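Local structure of beta-glucosidase (Saccharopolyspora erythraea D, 5M6G) at residues Gly93-Pro96 with Glu97-Pro101; Val68-Arg72 with Lys73-Pro77; Arg264-Ala268 with Arg269-Ser273; Thr463-Leu466 with Glu467-Ala471; Asn485-Asp488 with Gly489-Ala493. The protein probably hydrolyses terminal, non-reducing beta-D-glucosyl residues with release of beta-D-glucose, as a member of glycosyl hydrolase family 3. All coordinates share one frame; numbering follows the deposited sequence.

Following the chain from the N terminus, all five contacts are local and lie in series, so none nests in or crosses another. Contact 2 turns the chain from strand 68-71 toward helix 77-82, and contact 1 shapes the loop from strand 87-90 to helix 101-116. These two touch: Ser94 OG lies 2.7 Å from Glu71 OE2 and 2.9 Å from Arg72 NH1. Contact 3 ends helix 261-268 ahead of strand 273-276, still in the N-terminal family domain. Contacts 4 and 5 belong to the C-terminal one, their centres about 18 Å apart: contact 4 starts helix 465-472, and contact 5 closes a turn leading into strand 493-499.

Contact 1 (Gly93-Pro96 with Glu97-Pro101); sequences GSAP and EPNTP
The loop that carries the chain from strand 87-90 of the parallel sheet to helix 101-116 folds back here, so that Ala95 meets Asn99 round a bend made by Pro96, Glu97 and Pro98. The methyl CB of Ala95 rests against the amide end of Asn99, 3.7 Å from ND2 and 3.8 Å from CG. Asn99 reaches it because its CG stands anti to the backbone N (chi1 -177°). The peptide bond before Pro98 is cis, and in the bend Pro96 O comes within 3.2 Å of Pro98 O, two acceptors that cannot bond to each other. Pro96 O lies 3.5 Å from Asn99 N, at an angle too poor for a hydrogen bond. Asn99 centres an inverse gamma turn, closed by a weak bond from Thr100 N to Pro98 O. The bend rests largely on the cis proline and packing, with the Pro96 ring lying against Ala103, Trp104 and Met107 of helix 101-116. Asn99 spends its polar atoms beyond the bend: OD1 accepts from His138 N and Trp104 NE1, while ND2 donates to Asn136 O. With three hydrogen bonds holding the amide, its rotation is fixed, and the alanine methyl meets a group whose OD1 and ND2 are both engaged outside the bend.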
loop_
_atom_site.group_PDB
_atom_site.type_symbol
_atom_site.label_atom_id
_atom_site.label_comp_id
_atom_site.label_asym_id
_atom_site.label_seq_id
_atom_site.Cartn_x
_atom_site.Cartn_y
_atom_site.Cartn_z
ATOM N N GLY A 93 -7.821 8.248 -5.281
ATOM C CA GLY A 93 -8.331 9.068 -6.358
ATOM C C GLY A 93 -8.897 10.405 -5.940
ATOM O O GLY A 93 -9.347 11.161 -6.805
ATOM N N SER A 94 -8.880 10.732 -4.648
ATOM C CA SER A 94 -9.556 11.926 -4.141
ATOM C C SER A 94 -8.568 13.089 -4.094
ATOM O O SER A 94 -8.053 13.477 -3.042
ATOM C CB SER A 94 -10.164 11.642 -2.770
ATOM O OG SER A 94 -11.051 12.678 -2.389
ATOM N N ALA A 95 -8.310 13.678 -5.288
ATOM C CA ALA A 95 -7.341 14.748 -5.435
ATOM C C ALA A 95 -8.038 16.091 -5.603
ATOM O O ALA A 95 -9.187 16.145 -6.051
ATOM C CB ALA A 95 -6.444 14.492 -6.653
ATOM N N PRO A 96 -7.369 17.189 -5.256
ATOM C CA PRO A 96 -7.877 18.510 -5.638
ATOM C C PRO A 96 -7.690 18.730 -7.133
ATOM O O PRO A 96 -7.087 17.918 -7.839
ATOM C CB PRO A 96 -6.995 19.458 -4.830
ATOM C CG PRO A 96 -5.666 18.768 -4.873
ATOM C CD PRO A 96 -6.011 17.290 -4.690
ATOM N N GLU A 97 -8.219 19.854 -7.612
ATOM C CA GLU A 97 -8.032 20.254 -9.007
ATOM C C GLU A 97 -7.236 21.558 -9.054
ATOM O O GLU A 97 -7.600 22.518 -8.379
ATOM C CB GLU A 97 -9.381 20.419 -9.719
ATOM C CG GLU A 97 -9.377 19.929 -11.165
ATOM C CD GLU A 97 -9.550 18.420 -11.273
ATOM O OE1 GLU A 97 -10.498 17.885 -10.656
ATOM O OE2 GLU A 97 -8.732 17.766 -11.961
ATOM N N PRO A 98 -6.128 21.588 -9.821
ATOM C CA PRO A 98 -5.569 20.460 -10.575
ATOM C C PRO A 98 -4.846 19.478 -9.665
ATOM O O PRO A 98 -4.551 19.800 -8.512
ATOM C CB PRO A 98 -4.576 21.136 -11.532
ATOM C CG PRO A 98 -4.101 22.311 -10.769
ATOM C CD PRO A 98 -5.311 22.805 -9.992
ATOM N N ASN A 99 -4.557 18.285 -10.167
ATOM C CA ASN A 99 -3.788 17.316 -9.391
ATOM C C ASN A 99 -2.305 17.622 -9.580
ATOM O O ASN A 99 -1.643 17.093 -10.473
ATOM C CB ASN A 99 -4.141 15.895 -9.815
ATOM C CG ASN A 99 -3.432 14.842 -8.988
ATOM O OD1 ASN A 99 -2.516 15.139 -8.208
ATOM N ND2 ASN A 99 -3.850 13.587 -9.164
ATOM N N THR A 100 -1.772 18.479 -8.721
ATOM C CA THR A 100 -0.361 18.830 -8.690
ATOM C C THR A 100 0.112 18.786 -7.252
ATOM O O THR A 100 -0.698 18.906 -6.324
ATOM C CB THR A 100 -0.080 20.232 -9.260
ATOM O OG1 THR A 100 -0.667 21.225 -8.405
ATOM C CG2 THR A 100 -0.608 20.383 -10.678
ATOM N N PRO A 101 1.420 18.609 -7.024
ATOM C CA PRO A 101 1.921 18.664 -5.639
ATOM C C PRO A 101 1.598 19.970 -4.929
ATOM O O PRO A 101 1.258 19.950 -3.739
ATOM C CB PRO A 101 3.432 18.466 -5.810
ATOM C CG PRO A 101 3.555 17.647 -7.047
ATOM C CD PRO A 101 2.444 18.112 -7.963
#

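Contact 2 (Val68-Arg72 with Lys73-Pro77); sequences VQVER and KAAGP
Glu71 and Lys73 meet where strand 68-71 ends and the chain turns, and one carboxylate oxygen takes two of the four hydrogen bonds between the segments. OE1 of Glu71 accepts from the backbone N of Lys73 at 2.9 Å and from its NZ at 3.1 Å, the second bond being a salt bridge. The two donors come from opposite faces of the carboxylate plane. Bends at chi3 and chi4 (-63° and -69°) curl the lysine chain back, bringing its ammonium group to the same oxygen as its own backbone N-H. The other oxygen, OE2, is taken by Ser94 OG and Gly91 N, so this buried carboxylate is gripped on both oxygens. Ser94 OG links OE2 with Arg72 NH1 and, weakly, with Lys73 NZ.

In the backbone, Ala74 N donates to Glu71 O at 2.9 Å, and Ala75 N makes a weak bond of 3.3 Å to Arg72 O, while Ala75 O accepts from Tyr111 OH of helix 101-116. Val70 spreads its two methyls against the turn, CG2 against Ala74 CB at 3.9 Å and CG1 against Ala75 CB at 4.0 Å. The arrangement is that of a strand-to-helix turn beside a sugar pocket: the side chain of Glu71 is about 7 Å from the bound sorbitol, in the N-terminal domain of the TIM-barrel clan, where such connections follow the parallel strands.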
loop_
_atom_site.group_PDB
_atom_site.type_symbol
_atom_site.label_atom_id
_atom_site.label_comp_id
_atom_site.label_asym_id
_atom_site.label_seq_id
_atom_site.Cartn_x
_atom_site.Cartn_y
_atom_site.Cartn_z
ATOM N N VAL A 68 -13.289 11.331 14.729
ATOM C CA VAL A 68 -13.818 11.266 13.370
ATOM C C VAL A 68 -12.695 11.544 12.372
ATOM O O VAL A 68 -11.939 12.515 12.521
ATOM C CB VAL A 68 -14.971 12.268 13.189
ATOM C CG1 VAL A 68 -15.392 12.332 11.720
ATOM C CG2 VAL A 68 -16.163 11.899 14.098
ATOM N N GLN A 69 -12.578 10.687 11.356
ATOM C CA GLN A 69 -11.785 10.987 10.166
ATOM C C GLN A 69 -12.733 10.925 8.977
ATOM O O GLN A 69 -13.248 9.849 8.646
ATOM C CB GLN A 69 -10.615 10.019 9.994
ATOM C CG GLN A 69 -9.747 10.336 8.765
ATOM C CD GLN A 69 -8.685 9.288 8.558
ATOM O OE1 GLN A 69 -8.989 8.161 8.199
ATOM N NE2 GLN A 69 -7.436 9.642 8.831
ATOM N N VAL A 70 -12.980 12.076 8.351
ATOM C CA VAL A 70 -13.975 12.188 7.294
ATOM C C VAL A 70 -13.275 12.383 5.957
ATOM O O VAL A 70 -12.251 13.075 5.867
ATOM C CB VAL A 70 -14.991 13.322 7.581
ATOM C CG1 VAL A 70 -14.348 14.730 7.557
ATOM C CG2 VAL A 70 -16.163 13.232 6.621
ATOM N N GLU A 71 -13.828 11.760 4.917
ATOM C CA GLU A 71 -13.272 11.886 3.578
ATOM C C GLU A 71 -13.574 13.279 3.029
ATOM O O GLU A 71 -14.677 13.803 3.202
ATOM C CB GLU A 71 -13.853 10.797 2.672
ATOM C CG GLU A 71 -12.918 10.302 1.573
ATOM C CD GLU A 71 -12.802 11.272 0.410
ATOM O OE1 GLU A 71 -13.817 11.899 0.051
ATOM O OE2 GLU A 71 -11.690 11.401 -0.142
ATOM N N ARG A 72 -12.582 13.874 2.362
ATOM C CA ARG A 72 -12.636 15.301 2.044
ATOM C C ARG A 72 -13.854 15.674 1.200
ATOM O O ARG A 72 -14.345 16.801 1.303
ATOM C CB ARG A 72 -11.357 15.722 1.325
ATOM C CG ARG A 72 -11.082 14.859 0.090
ATOM C CD ARG A 72 -9.982 15.446 -0.798
ATOM N NE ARG A 72 -10.412 16.643 -1.520
ATOM C CZ ARG A 72 -11.036 16.615 -2.692
ATOM N NH1 ARG A 72 -11.312 15.454 -3.262
ATOM N NH2 ARG A 72 -11.386 17.748 -3.294
ATOM N N LYS A 73 -14.350 14.764 0.351
ATOM C CA LYS A 73 -15.514 15.107 -0.464
ATOM C C LYS A 73 -16.759 15.359 0.381
ATOM O O LYS A 73 -17.686 16.035 -0.085
ATOM C CB LYS A 73 -15.798 14.006 -1.487
ATOM C CG LYS A 73 -14.774 13.927 -2.618
ATOM C CD LYS A 73 -15.216 12.957 -3.722
ATOM C CE LYS A 73 -15.329 11.530 -3.197
ATOM N NZ LYS A 73 -13.991 10.955 -2.858
ATOM N N ALA A 74 -16.806 14.836 1.605
ATOM C CA ALA A 74 -17.985 14.987 2.449
ATOM C C ALA A 74 -17.967 16.245 3.304
ATOM O O ALA A 74 -19.028 16.647 3.801
ATOM C CB ALA A 74 -18.151 13.774 3.368
ATOM N N ALA A 75 -16.809 16.872 3.499
ATOM C CA ALA A 75 -16.725 18.020 4.398
ATOM C C ALA A 75 -15.580 18.921 3.975
ATOM O O ALA A 75 -14.418 18.508 4.004
ATOM C CB ALA A 75 -16.535 17.561 5.847
ATOM N N GLY A 76 -15.902 20.153 3.594
ATOM C CA GLY A 76 -14.881 21.138 3.353
ATOM C C GLY A 76 -14.298 21.656 4.649
ATOM O O GLY A 76 -14.706 21.274 5.759
ATOM N N PRO A 77 -13.319 22.554 4.516
ATOM C CA PRO A 77 -12.637 23.080 5.716
ATOM C C PRO A 77 -13.579 23.623 6.774
ATOM O O PRO A 77 -13.448 23.269 7.953
ATOM C CB PRO A 77 -11.731 24.172 5.127
ATOM C CG PRO A 77 -11.403 23.646 3.730
ATOM C CD PRO A 77 -12.684 23.007 3.261
#

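Contact 3 (Arg264-Ala268 with Arg269-Ser273); sequences REAIA and RGVGS
This is a helix C-cap, a Schellman motif in which Ala266 and Ile267 hold Gly270 and Val271 as helix 261-268 gives way to the loop before strand 273-276. Val271 N donates to Ala266 O at 3.0 Å, with an N-H...O angle of 161°, and Gly270 N reaches Ile267 O at 2.8 Å from well above the carbonyl plane. Gly270 takes a positive phi of 91°, where a side chain would jam against the preceding carbonyl O. One residue earlier, Arg269 N still makes the helical bond to Glu265 O, at 3.0 Å.

The reversal drops Val271 onto the last helical turn. With CG1 between its backbone N and carbonyl carbon (chi1 71°), this methyl packs 4.0 Å from Ala266 CB and 4.1 Å from Ile267 CG1, adding an apolar contact to the cap. On another side the charged groups of Glu265 and Arg269 lie beyond salt-bridge range and are joined through a water, which donates to Glu265 OE1 and accepts from Arg269 NH2 at 2.8 Å, in the guanidinium plane at its edge. Arg269 NH1 is held by Thr212 OG1, tying the arginine to helix 209-215. That same helix receives Val271 on Val211 and binds the loop through Gln215, whereas Ala266 faces Ala230 of strand 229-233 and Ile267 packs on Leu301 and Phe303.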
loop_
_atom_site.group_PDB
_atom_site.type_symbol
_atom_site.label_atom_id
_atom_site.label_comp_id
_atom_site.label_asym_id
_atom_site.label_seq_id
_atom_site.Cartn_x
_atom_site.Cartn_y
_atom_site.Cartn_z
ATOM N N ARG A 264 3.710 -7.118 15.533
ATOM C CA ARG A 264 4.634 -7.002 16.660
ATOM C C ARG A 264 5.889 -6.234 16.263
ATOM O O ARG A 264 6.340 -5.339 16.987
ATOM C CB ARG A 264 4.996 -8.402 17.174
ATOM C CG ARG A 264 5.411 -8.472 18.625
ATOM C CD ARG A 264 5.846 -9.893 19.016
ATOM N NE ARG A 264 4.758 -10.871 18.988
ATOM C CZ ARG A 264 3.954 -11.108 20.020
ATOM N NH1 ARG A 264 4.117 -10.426 21.147
ATOM N NH2 ARG A 264 2.991 -12.019 19.935
ATOM N N GLU A 265 6.473 -6.578 15.106
ATOM C CA GLU A 265 7.664 -5.881 14.628
ATOM C C GLU A 265 7.382 -4.414 14.326
ATOM O O GLU A 265 8.220 -3.546 14.597
ATOM C CB GLU A 265 8.213 -6.564 13.375
ATOM C CG GLU A 265 9.268 -7.616 13.666
ATOM C CD GLU A 265 10.517 -7.015 14.274
ATOM O OE1 GLU A 265 11.255 -6.314 13.547
ATOM O OE2 GLU A 265 10.748 -7.240 15.484
ATOM N N ALA A 266 6.234 -4.121 13.715
ATOM C CA ALA A 266 5.925 -2.725 13.410
ATOM C C ALA A 266 5.787 -1.923 14.694
ATOM O O ALA A 266 6.262 -0.787 14.783
ATOM C CB ALA A 266 4.652 -2.632 12.570
ATOM N N ILE A 267 5.175 -2.524 15.717
ATOM C CA ILE A 267 5.041 -1.860 17.011
ATOM C C ILE A 267 6.411 -1.631 17.645
ATOM O O ILE A 267 6.687 -0.555 18.183
ATOM C CB ILE A 267 4.112 -2.688 17.917
ATOM C CG1 ILE A 267 2.681 -2.636 17.369
ATOM C CG2 ILE A 267 4.175 -2.208 19.367
ATOM C CD1 ILE A 267 1.751 -3.680 17.980
ATOM N N ALA A 268 7.297 -2.629 17.575
ATOM C CA ALA A 268 8.651 -2.456 18.096
ATOM C C ALA A 268 9.379 -1.303 17.416
ATOM O O ALA A 268 10.184 -0.611 18.054
ATOM C CB ALA A 268 9.449 -3.751 17.930
ATOM N N ARG A 269 9.115 -1.076 16.126
ATOM C CA ARG A 269 9.706 0.053 15.419
ATOM C C ARG A 269 9.017 1.371 15.723
ATOM O O ARG A 269 9.470 2.414 15.233
ATOM C CB ARG A 269 9.684 -0.194 13.909
ATOM C CG ARG A 269 10.667 -1.242 13.464
ATOM C CD ARG A 269 10.528 -1.513 11.974
ATOM N NE ARG A 269 11.444 -2.556 11.531
ATOM C CZ ARG A 269 12.710 -2.331 11.195
ATOM N NH1 ARG A 269 13.203 -1.100 11.256
ATOM N NH2 ARG A 269 13.476 -3.333 10.801
ATOM N N GLY A 270 7.947 1.357 16.512
ATOM C CA GLY A 270 7.285 2.585 16.902
ATOM C C GLY A 270 6.167 3.035 15.994
ATOM O O GLY A 270 5.847 4.225 15.991
ATOM N N VAL A 271 5.556 2.122 15.232
ATOM C CA VAL A 271 4.497 2.504 14.299
ATOM C C VAL A 271 3.444 3.322 15.037
ATOM O O VAL A 271 3.021 2.967 16.141
ATOM C CB VAL A 271 3.904 1.252 13.620
ATOM C CG1 VAL A 271 3.062 0.406 14.603
ATOM C CG2 VAL A 271 3.098 1.647 12.398
ATOM N N GLY A 272 3.046 4.450 14.444
ATOM C CA GLY A 272 2.160 5.361 15.153
ATOM C C GLY A 272 0.706 4.952 15.126
ATOM O O GLY A 272 -0.058 5.297 16.043
ATOM N N SER A 273 0.305 4.200 14.104
ATOM C CA SER A 273 -1.092 3.854 13.883
ATOM C C SER A 273 -1.199 2.399 13.453
ATOM O O SER A 273 -0.280 1.853 12.845
ATOM C CB SER A 273 -1.721 4.754 12.809
ATOM O OG SER A 273 -3.105 4.498 12.686
HETATM O O HOH W 1 12.022 -5.632 11.313
#

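Contact 4 (Thr463-Leu466 with Glu467-Ala471); sequences TTIL and EGIRA
Thr464 and Glu467 reach across to each other at the start of helix 465-472, each side chain meeting the other's backbone N-H. The glutamate chain runs extended beyond CG and crosses the threonine at a slant, setting OE1 2.9 Å from Thr464 N; this donor comes from above the carboxylate plane, with a nearly straight N-H...O angle of 165°. In return Thr464 OG1, placed between its own backbone N and carbonyl carbon (chi1 73°), accepts from Glu467 N at 3.1 Å. The same hydroxyl is hydrogen-bonded to Asp439 OD1, so the cap is also tied to a neighbouring loop. Thr463 closes over the glutamate stem, its CG2 3.7 Å from Glu467 CB, and the Glu467 side chain is about 4 Å from a bound magnesium ion.

The reciprocal pair is a capping box, with Thr464 as N-cap, and it serves two N-H groups at the helix start in the C-terminal family domain. An alanine in place of Glu467 would probably leave Thr464 N without its carboxylate mate and the capping box with its threonine half alone.

One turn on, Leu466 and Arg470 lie obliquely against each other. The leucine methyl CD2 sits over one face of the guanidinium, offset toward its rim and 3.3 Å from Arg470 NH2, and the two residues pack together against Val478 and Tyr480 of strand 478-480. Elsewhere on the helix Ile465 CG2 meets the end of Ile469, 4.0 Å from its CD1; Ile465 also touches Val569 of helix 567-573, and Ile469 touches Phe574.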
loop_
_atom_site.group_PDB
_atom_site.type_symbol
_atom_site.label_atom_id
_atom_site.label_comp_id
_atom_site.label_asym_id
_atom_site.label_seq_id
_atom_site.Cartn_x
_atom_site.Cartn_y
_atom_site.Cartn_z
ATOM N N THR A 463 8.694 6.174 -17.052
ATOM C CA THR A 463 9.295 5.549 -18.221
ATOM C C THR A 463 8.711 4.152 -18.375
ATOM O O THR A 463 8.729 3.374 -17.417
ATOM C CB THR A 463 10.818 5.463 -18.066
ATOM O OG1 THR A 463 11.366 6.785 -17.919
ATOM C CG2 THR A 463 11.441 4.743 -19.266
ATOM N N THR A 464 8.199 3.836 -19.567
ATOM C CA THR A 464 7.632 2.509 -19.781
ATOM C C THR A 464 8.738 1.477 -19.984
ATOM O O THR A 464 9.913 1.798 -20.185
ATOM C CB THR A 464 6.663 2.490 -20.974
ATOM O OG1 THR A 464 7.382 2.584 -22.219
ATOM C CG2 THR A 464 5.668 3.639 -20.878
ATOM N N ILE A 465 8.349 0.206 -19.900
ATOM C CA ILE A 465 9.310 -0.874 -20.082
ATOM C C ILE A 465 9.878 -0.842 -21.499
ATOM O O ILE A 465 11.083 -1.033 -21.704
ATOM C CB ILE A 465 8.645 -2.225 -19.744
ATOM C CG1 ILE A 465 8.291 -2.257 -18.245
ATOM C CG2 ILE A 465 9.545 -3.379 -20.143
ATOM C CD1 ILE A 465 7.446 -3.446 -17.797
ATOM N N LEU A 466 9.021 -0.572 -22.488
ATOM C CA LEU A 466 9.467 -0.450 -23.878
ATOM C C LEU A 466 10.445 0.705 -24.054
ATOM O O LEU A 466 11.419 0.603 -24.814
ATOM C CB LEU A 466 8.261 -0.257 -24.796
ATOM C CG LEU A 466 8.596 0.120 -26.254
ATOM C CD1 LEU A 466 9.313 -1.044 -26.968
ATOM C CD2 LEU A 466 7.349 0.554 -27.011
ATOM N N GLU A 467 10.202 1.818 -23.365
ATOM C CA GLU A 467 11.124 2.941 -23.470
ATOM C C GLU A 467 12.467 2.603 -22.840
ATOM O O GLU A 467 13.523 2.980 -23.368
ATOM C CB GLU A 467 10.503 4.181 -22.830
ATOM C CG GLU A 467 9.311 4.713 -23.619
ATOM C CD GLU A 467 8.562 5.801 -22.878
ATOM O OE1 GLU A 467 8.693 5.873 -21.636
ATOM O OE2 GLU A 467 7.853 6.588 -23.544
ATOM N N GLY A 468 12.448 1.870 -21.727
ATOM C CA GLY A 468 13.693 1.391 -21.152
ATOM C C GLY A 468 14.429 0.431 -22.070
ATOM O O GLY A 468 15.656 0.462 -22.155
ATOM N N ILE A 469 13.690 -0.436 -22.769
ATOM C CA ILE A 469 14.332 -1.355 -23.715
ATOM C C ILE A 469 14.976 -0.578 -24.858
ATOM O O ILE A 469 16.119 -0.848 -25.250
ATOM C CB ILE A 469 13.320 -2.390 -24.239
ATOM C CG1 ILE A 469 12.889 -3.329 -23.107
ATOM C CG2 ILE A 469 13.920 -3.210 -25.395
ATOM C CD1 ILE A 469 11.652 -4.151 -23.428
ATOM N N ARG A 470 14.252 0.400 -25.411
ATOM C CA ARG A 470 14.823 1.203 -26.491
ATOM C C ARG A 470 16.116 1.878 -26.051
ATOM O O ARG A 470 17.094 1.915 -26.810
ATOM C CB ARG A 470 13.811 2.247 -26.970
ATOM C CG ARG A 470 12.570 1.682 -27.686
ATOM C CD ARG A 470 11.670 2.825 -28.180
ATOM N NE ARG A 470 10.566 2.388 -29.038
ATOM C CZ ARG A 470 9.290 2.706 -28.841
ATOM N NH1 ARG A 470 8.929 3.477 -27.810
ATOM N NH2 ARG A 470 8.364 2.256 -29.678
ATOM N N ALA A 471 16.147 2.400 -24.818
ATOM C CA ALA A 471 17.315 3.141 -24.351
ATOM C C ALA A 471 18.467 2.205 -24.002
ATOM O O ALA A 471 19.636 2.548 -24.217
ATOM C CB ALA A 471 16.944 4.009 -23.147
#

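Contact 5 (Asn485-Asp488 with Gly489-Ala493); sequences NGVD and GSYRA
Hydrogen bonds between Asp488 and Ser490 bridge the start of the turn. The carboxylate oxygen OD1 of Asp488 accepts twice from Ser490: from OG, at a short 2.5 Å, on its syn lone pair, and from the backbone N, at 2.9 Å, on the anti side and 28° out of the plane, forming an Asx turn. Asp488 can curl over the turn because its CG lies between backbone N and carbonyl carbon (chi1 59°). In the backbone, Tyr491 N closes a type I beta turn with a weak 3.3 Å bond to Asp488 O. An alanine at Asp488 would probably leave Ser490 N without its acceptor and the serine hydroxyl with Lys430 but without the aspartate.

Packing contacts gather round the tyrosine ring. Asp488 O lies in the ring plane at its edge, 3.3 Å from Tyr491 CD1, and CG2 of Val487 approaches the same carbon more loosely, at 4.4 Å. Thr479 OG1 hydrogen-bonds to Tyr491 OH at the ring's far end.

The turn leads into strand 493-499 of the C-terminal domain's mixed sheet: Tyr491 stacks edge-to-face on Phe432 of strand 431-434 and makes a cation-pi contact with Lys430, while Val487 leans on Leu527 of helix 518-528.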
loop_
_atom_site.group_PDB
_atom_site.type_symbol
_atom_site.label_atom_id
_atom_site.label_comp_id
_atom_site.label_asym_id
_atom_site.label_seq_id
_atom_site.Cartn_x
_atom_site.Cartn_y
_atom_site.Cartn_z
ATOM N N ASN A 485 2.248 -8.333 -34.013
ATOM C CA ASN A 485 2.106 -8.311 -35.463
ATOM C C ASN A 485 3.350 -7.721 -36.112
ATOM O O ASN A 485 3.853 -6.680 -35.683
ATOM C CB ASN A 485 0.869 -7.510 -35.865
ATOM C CG ASN A 485 -0.414 -8.212 -35.491
ATOM O OD1 ASN A 485 -0.477 -9.435 -35.481
ATOM N ND2 ASN A 485 -1.440 -7.442 -35.177
ATOM N N GLY A 486 3.856 -8.392 -37.142
ATOM C CA GLY A 486 5.043 -7.928 -37.820
ATOM C C GLY A 486 6.321 -8.588 -37.363
ATOM O O GLY A 486 7.372 -8.353 -37.972
ATOM N N VAL A 487 6.271 -9.401 -36.310
ATOM C CA VAL A 487 7.459 -10.134 -35.907
ATOM C C VAL A 487 7.771 -11.178 -36.975
ATOM O O VAL A 487 6.868 -11.727 -37.617
ATOM C CB VAL A 487 7.277 -10.783 -34.521
ATOM C CG1 VAL A 487 6.319 -11.980 -34.584
ATOM C CG2 VAL A 487 8.622 -11.202 -33.946
ATOM N N ASP A 488 9.059 -11.430 -37.187
ATOM C CA ASP A 488 9.491 -12.469 -38.115
ATOM C C ASP A 488 10.859 -12.962 -37.673
ATOM O O ASP A 488 11.427 -12.479 -36.689
ATOM C CB ASP A 488 9.498 -11.972 -39.575
ATOM C CG ASP A 488 10.409 -10.775 -39.806
ATOM O OD1 ASP A 488 11.528 -10.727 -39.257
ATOM O OD2 ASP A 488 10.005 -9.876 -40.574
ATOM N N GLY A 489 11.394 -13.921 -38.431
ATOM C CA GLY A 489 12.645 -14.576 -38.088
ATOM C C GLY A 489 13.879 -13.716 -38.245
ATOM O O GLY A 489 14.967 -14.168 -37.873
ATOM N N SER A 490 13.741 -12.491 -38.752
ATOM C CA SER A 490 14.888 -11.599 -38.864
ATOM C C SER A 490 15.266 -10.937 -37.542
ATOM O O SER A 490 16.316 -10.289 -37.473
ATOM C CB SER A 490 14.620 -10.516 -39.914
ATOM O OG SER A 490 13.746 -9.518 -39.410
ATOM N N TYR A 491 14.444 -11.072 -36.502
ATOM C CA TYR A 491 14.714 -10.451 -35.210
ATOM C C TYR A 491 15.606 -11.348 -34.362
ATOM O O TYR A 491 15.531 -12.578 -34.439
ATOM C CB TYR A 491 13.397 -10.158 -34.481
ATOM C CG TYR A 491 12.644 -9.002 -35.105
ATOM C CD1 TYR A 491 11.807 -9.196 -36.204
ATOM C CD2 TYR A 491 12.793 -7.714 -34.608
ATOM C CE1 TYR A 491 11.132 -8.129 -36.778
ATOM C CE2 TYR A 491 12.131 -6.653 -35.170
ATOM C CZ TYR A 491 11.305 -6.856 -36.250
ATOM O OH TYR A 491 10.662 -5.768 -36.793
ATOM N N ARG A 492 16.459 -10.731 -33.544
ATOM C CA ARG A 492 17.361 -11.542 -32.740
ATOM C C ARG A 492 16.708 -12.044 -31.463
ATOM O O ARG A 492 17.139 -13.071 -30.927
ATOM C CB ARG A 492 18.641 -10.775 -32.418
ATOM C CG ARG A 492 18.496 -9.685 -31.405
ATOM C CD ARG A 492 19.861 -9.159 -31.018
ATOM N NE ARG A 492 19.838 -7.733 -30.725
ATOM C CZ ARG A 492 19.857 -7.225 -29.502
ATOM N NH1 ARG A 492 19.903 -8.040 -28.461
ATOM N NH2 ARG A 492 19.846 -5.904 -29.323
ATOM N N ALA A 493 15.670 -11.363 -30.981
ATOM C CA ALA A 493 14.918 -11.827 -29.820
ATOM C C ALA A 493 13.593 -11.089 -29.797
ATOM O O ALA A 493 13.464 -10.000 -30.358
ATOM C CB ALA A 493 15.675 -11.601 -28.509
#